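Local coordinates for protein protease Do-like 8, chloroplastic (PDB 4IC6) that probably acts as a serine endopeptidase of the Deg/HtrA family, cutting proteins in the thylakoids of the chloroplast, at residues A313-P318 with D330-G335; V102-S107 with K112-K117. The protein carries 1 engineered substitution. All blocks are in the same frame, centred on the assembly; numbering follows the deposited sequence.

Contact 1 (A313-P318 with D330-G335); sequences AVDDKP and DEYSVG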
ATOM      1  N   ALA A 313     -41.804   7.842  14.921  1.00 54.60           N
ATOM      2  CA  ALA A 313     -42.387   9.115  15.315  1.00 52.90           C
ATOM      3  C   ALA A 313     -41.848   9.602  16.668  1.00 49.89           C
ATOM      4  O   ALA A 313     -41.696   8.819  17.601  1.00 50.12           O
ATOM      5  CB  ALA A 313     -43.908   8.989  15.373  1.00 52.09           C
ATOM      6  N   VAL A 314     -41.579  10.897  16.764  1.00 50.63           N
ATOM      7  CA  VAL A 314     -41.309  11.514  18.060  1.00 55.34           C
ATOM      8  C   VAL A 314     -42.537  12.300  18.509  1.00 61.56           C
ATOM      9  O   VAL A 314     -42.857  13.348  17.940  1.00 62.63           O
ATOM     10  CB  VAL A 314     -40.083  12.441  18.016  1.00 52.68           C
ATOM     11  CG1 VAL A 314     -39.916  13.178  19.355  1.00 49.85           C
ATOM     12  CG2 VAL A 314     -38.837  11.646  17.678  1.00 51.41           C
ATOM     13  N   ASP A 315     -43.207  11.806  19.545  1.00 64.89           N
ATOM     14  CA  ASP A 315     -44.486  12.372  19.933  1.00 71.96           C
ATOM     15  C   ASP A 315     -45.450  12.087  18.781  1.00 81.60           C
ATOM     16  O   ASP A 315     -45.853  10.941  18.562  1.00 79.66           O
ATOM     17  CB  ASP A 315     -44.364  13.885  20.179  1.00 65.66           C
ATOM     18  CG  ASP A 315     -43.598  14.218  21.454  1.00 61.17           C
ATOM     19  OD1 ASP A 315     -43.585  13.368  22.365  1.00 57.63           O
ATOM     20  OD2 ASP A 315     -43.011  15.325  21.548  1.00 59.35           O
ATOM     21  N   ASP A 316     -45.786  13.131  18.029  1.00 87.39           N
ATOM     22  CA  ASP A 316     -46.685  12.993  16.891  1.00 90.28           C
ATOM     23  C   ASP A 316     -45.922  12.925  15.567  1.00 89.31           C
ATOM     24  O   ASP A 316     -46.219  12.091  14.713  1.00 91.41           O
ATOM     25  CB  ASP A 316     -47.699  14.138  16.872  1.00 91.85           C
ATOM     26  N   LYS A 317     -44.931  13.801  15.421  1.00 87.61           N
ATOM     27  CA  LYS A 317     -44.238  14.031  14.149  1.00 82.81           C
ATOM     28  C   LYS A 317     -43.440  12.843  13.615  1.00 83.43           C
ATOM     29  O   LYS A 317     -42.537  12.341  14.286  1.00 84.70           O
ATOM     30  CB  LYS A 317     -43.341  15.271  14.259  1.00 79.60           C
ATOM     31  CG  LYS A 317     -42.463  15.298  15.503  1.00 79.25           C
ATOM     32  CD  LYS A 317     -41.884  16.685  15.774  1.00 76.52           C
ATOM     33  CE  LYS A 317     -42.719  17.454  16.791  1.00 76.55           C
ATOM     34  NZ  LYS A 317     -42.057  18.729  17.194  1.00 76.51           N
ATOM     35  N   PRO A 318     -43.763  12.413  12.381  1.00 80.48           N
ATOM     36  CA  PRO A 318     -43.173  11.240  11.723  1.00 74.14           C
ATOM     37  C   PRO A 318     -41.677  11.383  11.457  1.00 63.60           C
ATOM     38  O   PRO A 318     -41.193  12.471  11.134  1.00 58.84           O
ATOM     39  CB  PRO A 318     -43.932  11.168  10.389  1.00 76.85           C
ATOM     40  CG  PRO A 318     -44.342  12.588  10.123  1.00 78.69           C
ATOM     41  CD  PRO A 318     -44.683  13.138  11.485  1.00 80.22           C
ATOM     42  N   ASP A 330     -33.080  17.944  17.738  1.00 55.82           N
ATOM     43  CA  ASP A 330     -32.293  19.161  17.930  1.00 61.13           C
ATOM     44  C   ASP A 330     -33.144  20.406  18.223  1.00 66.34           C
ATOM     45  O   ASP A 330     -32.606  21.452  18.593  1.00 65.75           O
ATOM     46  CB  ASP A 330     -31.381  19.406  16.731  1.00 59.71           C
ATOM     47  N   GLU A 331     -34.463  20.292  18.064  1.00 68.96           N
ATOM     48  CA  GLU A 331     -35.357  21.424  18.313  1.00 71.61           C
ATOM     49  C   GLU A 331     -36.040  21.342  19.678  1.00 69.06           C
ATOM     50  O   GLU A 331     -36.670  22.303  20.132  1.00 70.32           O
ATOM     51  CB  GLU A 331     -36.387  21.577  17.187  1.00 76.92           C
ATOM     52  CG  GLU A 331     -35.861  22.321  15.949  1.00 80.81           C
ATOM     53  CD  GLU A 331     -35.986  23.838  16.068  1.00 85.92           C
ATOM     54  OE1 GLU A 331     -37.131  24.340  16.110  1.00 87.21           O
ATOM     55  OE2 GLU A 331     -34.942  24.529  16.116  1.00 87.10           O
ATOM     56  N   TYR A 332     -35.906  20.193  20.332  1.00 61.85           N
ATOM     57  CA  TYR A 332     -36.348  20.039  21.715  1.00 56.08           C
ATOM     58  C   TYR A 332     -35.307  20.592  22.692  1.00 50.83           C
ATOM     59  O   TYR A 332     -34.194  20.962  22.299  1.00 47.77           O
ATOM     60  CB  TYR A 332     -36.593  18.567  22.030  1.00 53.43           C
ATOM     61  CG  TYR A 332     -37.899  18.023  21.519  1.00 55.14           C
ATOM     62  CD1 TYR A 332     -39.045  18.093  22.294  1.00 56.64           C
ATOM     63  CD2 TYR A 332     -37.986  17.427  20.268  1.00 53.02           C
ATOM     64  CE1 TYR A 332     -40.247  17.590  21.841  1.00 59.68           C
ATOM     65  CE2 TYR A 332     -39.193  16.914  19.803  1.00 57.47           C
ATOM     66  CZ  TYR A 332     -40.315  17.003  20.593  1.00 59.46           C
ATOM     67  OH  TYR A 332     -41.514  16.502  20.150  1.00 62.27           O
ATOM     68  N   SER A 333     -35.667  20.638  23.969  1.00 53.72           N
ATOM     69  CA  SER A 333     -34.745  21.080  25.011  1.00 53.36           C
ATOM     70  C   SER A 333     -34.403  19.950  25.978  1.00 50.49           C
ATOM     71  O   SER A 333     -35.178  19.007  26.156  1.00 48.55           O
ATOM     72  CB  SER A 333     -35.349  22.238  25.827  1.00 56.29           C
ATOM     73  OG  SER A 333     -35.846  23.260  24.987  1.00 58.72           O
ATOM     74  N   VAL A 334     -33.265  20.092  26.652  1.00 49.37           N
ATOM     75  CA  VAL A 334     -32.807  19.096  27.615  1.00 45.26           C
ATOM     76  C   VAL A 334     -33.871  18.642  28.628  1.00 54.47           C
ATOM     77  O   VAL A 334     -33.949  17.469  28.974  1.00 57.50           O
ATOM     78  CB  VAL A 334     -31.482  19.543  28.287  1.00 50.93           C
ATOM     79  CG1 VAL A 334     -31.243  18.797  29.588  1.00 50.86           C
ATOM     80  CG2 VAL A 334     -30.318  19.341  27.307  1.00 47.91           C
ATOM     81  N   GLY A 335     -34.723  19.535  29.097  1.00 47.91           N
ATOM     82  CA  GLY A 335     -35.783  19.051  29.972  1.00 58.98           C
ATOM     83  C   GLY A 335     -36.744  18.002  29.389  1.00 52.73           C
ATOM     84  O   GLY A 335     -37.226  17.092  30.083  1.00 52.52           O
TER
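The phenol OH of Y332 donates to D315 OD2, and at 2.4 Å from OH to OD2 the bond refines very short, so its exact length is doubtful although the pairing is clear. The carboxylate oxygen arrives at the edge of the ring, near its plane, while the carboxylate itself is turned 68° from the ring. Aspartate suits the place because its two oxygens serve two partners: OD1 accepts from the backbone N of T339 while OD2 takes the tyrosine, and this double hold should restrict rotation of the group. D315 follows the strand 310-314 and occupies the second position of a type II' turn running from V314 to K317, a tight hairpin within the PDZ domain. Its phi of 65° with a strongly negative psi is a combination usually left to glycine. The turn's own closing bond, K317 N to V314 O, is weak at 3.3 Å; V314 N to K317 O at 3.0 Å completes the two-residue hairpin. Branching lets V314 lie against the aromatic ring: CG1, anti to its own backbone N (chi1 174°), reaches Y332 CE2 at 3.8 Å from an oblique direction. K317 brings up the end of its chain, CE lying 3.7 Å from Y332 OH, and a bend near that end carries the amine beside the phenol. A long aromatic with a polar end is what the loop after helix 322-329 needs to cross to this hairpin, and Y332 also rests on V338 of strand 337-344. Next to it, E331 forms a salt bridge with K243 of helix 238-251.

Contact 2 (V102-S107 with K112-K117); sequences VNILAS and KNFEGK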
ATOM      1  N   VAL A 102      -5.699  34.815   9.397  1.00 47.20           N
ATOM      2  CA  VAL A 102      -6.680  34.882   8.325  1.00 45.77           C
ATOM      3  C   VAL A 102      -6.272  35.856   7.224  1.00 46.19           C
ATOM      4  O   VAL A 102      -6.001  37.036   7.484  1.00 44.33           O
ATOM      5  CB  VAL A 102      -8.073  35.264   8.854  1.00 45.53           C
ATOM      6  CG1 VAL A 102      -9.085  35.224   7.735  1.00 38.52           C
ATOM      7  CG2 VAL A 102      -8.490  34.322  10.003  1.00 43.67           C
ATOM      8  N   ASN A 103      -6.224  35.355   5.993  1.00 44.57           N
ATOM      9  CA  ASN A 103      -5.905  36.190   4.841  1.00 45.40           C
ATOM     10  C   ASN A 103      -7.136  36.514   4.012  1.00 44.02           C
ATOM     11  O   ASN A 103      -7.838  35.624   3.559  1.00 43.75           O
ATOM     12  CB  ASN A 103      -4.842  35.535   3.959  1.00 45.99           C
ATOM     13  CG  ASN A 103      -3.451  35.789   4.456  1.00 54.42           C
ATOM     14  OD1 ASN A 103      -2.701  34.848   4.744  1.00 61.51           O
ATOM     15  ND2 ASN A 103      -3.089  37.067   4.577  1.00 49.87           N
ATOM     16  N   ILE A 104      -7.361  37.803   3.791  1.00 47.17           N
ATOM     17  CA  ILE A 104      -8.528  38.281   3.070  1.00 43.63           C
ATOM     18  C   ILE A 104      -8.158  39.149   1.865  1.00 46.28           C
ATOM     19  O   ILE A 104      -7.418  40.140   1.983  1.00 47.27           O
ATOM     20  CB  ILE A 104      -9.427  39.114   3.989  1.00 44.72           C
ATOM     21  CG1 ILE A 104      -9.506  38.470   5.374  1.00 44.96           C
ATOM     22  CG2 ILE A 104     -10.798  39.304   3.357  1.00 44.25           C
ATOM     23  CD1 ILE A 104     -10.572  39.060   6.265  1.00 44.84           C
ATOM     24  N   LEU A 105      -8.704  38.782   0.711  1.00 42.94           N
ATOM     25  CA  LEU A 105      -8.483  39.499  -0.539  1.00 47.26           C
ATOM     26  C   LEU A 105      -9.186  40.860  -0.535  1.00 50.84           C
ATOM     27  O   LEU A 105     -10.416  40.938  -0.410  1.00 48.81           O
ATOM     28  CB  LEU A 105      -8.998  38.660  -1.713  1.00 43.45           C
ATOM     29  CG  LEU A 105      -8.677  39.152  -3.129  1.00 41.01           C
ATOM     30  CD1 LEU A 105      -7.163  39.174  -3.374  1.00 40.06           C
ATOM     31  CD2 LEU A 105      -9.376  38.274  -4.163  1.00 39.81           C
ATOM     32  N   ALA A 106      -8.404  41.926  -0.674  1.00 55.26           N
ATOM     33  CA  ALA A 106      -8.962  43.267  -0.776  1.00 59.52           C
ATOM     34  C   ALA A 106      -9.195  43.650  -2.236  1.00 65.04           C
ATOM     35  O   ALA A 106      -8.813  42.915  -3.152  1.00 63.80           O
ATOM     36  CB  ALA A 106      -8.054  44.275  -0.102  1.00 59.53           C
ATOM     37  N   SER A 107      -9.815  44.810  -2.444  1.00 70.14           N
ATOM     38  CA  SER A 107     -10.128  45.297  -3.787  1.00 71.88           C
ATOM     39  C   SER A 107      -8.881  45.629  -4.607  1.00 74.62           C
ATOM     40  O   SER A 107      -8.920  45.598  -5.841  1.00 78.19           O
ATOM     41  CB  SER A 107     -11.051  46.502  -3.711  1.00 72.77           C
ATOM     42  N   LYS A 112      -4.647  40.684   2.545  1.00 55.35           N
ATOM     43  CA  LYS A 112      -4.206  41.313   3.783  1.00 54.16           C
ATOM     44  C   LYS A 112      -4.396  40.353   4.964  1.00 51.13           C
ATOM     45  O   LYS A 112      -5.341  39.560   4.980  1.00 47.10           O
ATOM     46  CB  LYS A 112      -4.983  42.613   4.009  1.00 60.10           C
ATOM     47  CG  LYS A 112      -4.264  43.895   3.536  1.00 68.62           C
ATOM     48  CD  LYS A 112      -4.581  44.275   2.083  1.00 72.07           C
ATOM     49  CE  LYS A 112      -4.014  45.665   1.754  1.00 78.61           C
ATOM     50  NZ  LYS A 112      -3.967  45.982   0.292  1.00 79.93           N
ATOM     51  N   ASN A 113      -3.514  40.432   5.960  1.00 46.45           N
ATOM     52  CA  ASN A 113      -3.480  39.450   7.051  1.00 54.48           C
ATOM     53  C   ASN A 113      -4.132  39.925   8.363  1.00 55.75           C
ATOM     54  O   ASN A 113      -3.949  41.072   8.773  1.00 51.41           O
ATOM     55  CB  ASN A 113      -2.030  39.023   7.312  1.00 63.90           C
ATOM     56  CG  ASN A 113      -1.919  37.872   8.292  1.00 69.70           C
ATOM     57  OD1 ASN A 113      -2.339  36.750   8.003  1.00 72.93           O
ATOM     58  ND2 ASN A 113      -1.320  38.137   9.450  1.00 74.81           N
ATOM     59  N   PHE A 114      -4.887  39.041   9.018  1.00 54.89           N
ATOM     60  CA  PHE A 114      -5.572  39.367  10.278  1.00 53.63           C
ATOM     61  C   PHE A 114      -5.507  38.239  11.289  1.00 51.97           C
ATOM     62  O   PHE A 114      -5.522  37.067  10.924  1.00 52.34           O
ATOM     63  CB  PHE A 114      -7.048  39.690  10.027  1.00 55.19           C
ATOM     64  CG  PHE A 114      -7.255  40.890   9.168  1.00 58.40           C
ATOM     65  CD1 PHE A 114      -7.235  42.158   9.724  1.00 60.51           C
ATOM     66  CD2 PHE A 114      -7.432  40.758   7.801  1.00 56.37           C
ATOM     67  CE1 PHE A 114      -7.409  43.280   8.937  1.00 60.63           C
ATOM     68  CE2 PHE A 114      -7.606  41.877   7.005  1.00 57.79           C
ATOM     69  CZ  PHE A 114      -7.593  43.143   7.577  1.00 58.41           C
ATOM     70  N   GLU A 115      -5.451  38.593  12.565  1.00 49.11           N
ATOM     71  CA  GLU A 115      -5.570  37.606  13.620  1.00 50.81           C
ATOM     72  C   GLU A 115      -6.987  37.063  13.616  1.00 51.45           C
ATOM     73  O   GLU A 115      -7.945  37.834  13.534  1.00 53.81           O
ATOM     74  CB  GLU A 115      -5.300  38.245  14.980  1.00 53.63           C
ATOM     75  CG  GLU A 115      -3.863  38.556  15.236  1.00 58.14           C
ATOM     76  CD  GLU A 115      -3.658  39.062  16.646  1.00 63.70           C
ATOM     77  OE1 GLU A 115      -4.571  39.751  17.155  1.00 65.12           O
ATOM     78  OE2 GLU A 115      -2.609  38.746  17.245  1.00 64.99           O
ATOM     79  N   GLY A 116      -7.122  35.743  13.699  1.00 52.29           N
ATOM     80  CA  GLY A 116      -8.426  35.114  13.815  1.00 46.81           C
ATOM     81  C   GLY A 116      -8.666  34.621  15.233  1.00 46.50           C
ATOM     82  O   GLY A 116      -8.057  33.643  15.674  1.00 50.64           O
ATOM     83  N   LYS A 117      -9.557  35.292  15.959  1.00 43.94           N
ATOM     84  CA  LYS A 117      -9.850  34.890  17.332  1.00 46.48           C
ATOM     85  C   LYS A 117     -10.992  33.903  17.329  1.00 47.08           C
ATOM     86  O   LYS A 117     -11.944  34.051  16.555  1.00 44.70           O
ATOM     87  CB  LYS A 117     -10.197  36.104  18.196  1.00 46.60           C
ATOM     88  CG  LYS A 117      -9.084  37.139  18.228  1.00 51.13           C
ATOM     89  CD  LYS A 117      -9.334  38.228  19.261  1.00 54.53           C
ATOM     90  CE  LYS A 117      -8.058  39.053  19.498  1.00 59.44           C
ATOM     91  NZ  LYS A 117      -8.303  40.263  20.344  1.00 59.23           N
TER
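I104 and F114 meet because CG1 of the isoleucine (chi1 -40°) and CG of the phenylalanine (chi1 -63°) each stand beside their own backbone N, anti to the carbonyl carbon. The two side chains cross at about a right angle, and I104 CD1 comes obliquely to F114 CD2 at 3.9 Å. On that same sheet face V102 CG2 lies 3.9 Å from the CA of G116, a closeness that the absence of a side chain on the glycine permits. The strands run antiparallel in a beta hairpin, with V102-F114 and I104-K112 as hydrogen-bonded pairs. V102 N to F114 O is the shortest rung at 2.7 Å, whereas K112 N meets I104 O at 2.9 Å from above the carbonyl plane. K112 O accepts twice: I104 N reaches it at 2.9 Å in the carbonyl plane, nearly straight at 171°, and N103 ND2 adds a weak bond of 3.4 Å. Asparagine fits here by having both a donor and an acceptor, for its OD1 takes a bond from N44 ND2. A leucine in its place would probably leave N44 ND2 without that acceptor and cost K112 O its weak second donor, setting an apolar branch among polar groups. The aliphatic part of K112 passes A106 CB, and its NZ forms a salt bridge with D108. Beyond the hairpin, F114 packs on V132, A134 and L138, N113 touches N273 of the second subunit, and V102 and I104 lean on V43 of strand 42-47, which adjoins strand 98-105 in the closed barrel.

Overall arrangement
Contact 2 comes first along the chain and contact 1 follows, their centres 41 Å apart and nearest atoms about 24 Å, on opposite sides of the chain's centre. They share no sheet. Residues 102-107 and 112-117 belong to the first six-stranded barrel of the trypsin-like protease domain, which also carries the predicted catalytic H83 and D126; the third member, position 204 on the second barrel, is an engineered alanine here. Residues 313-318 and 330-335 belong to the PDZ domain, where they join a hairpin to the loop after a helix. Each contact thus lies wholly within one module of the protease-PDZ architecture of HtrA proteins, and neither lies at the annotated catalytic residues.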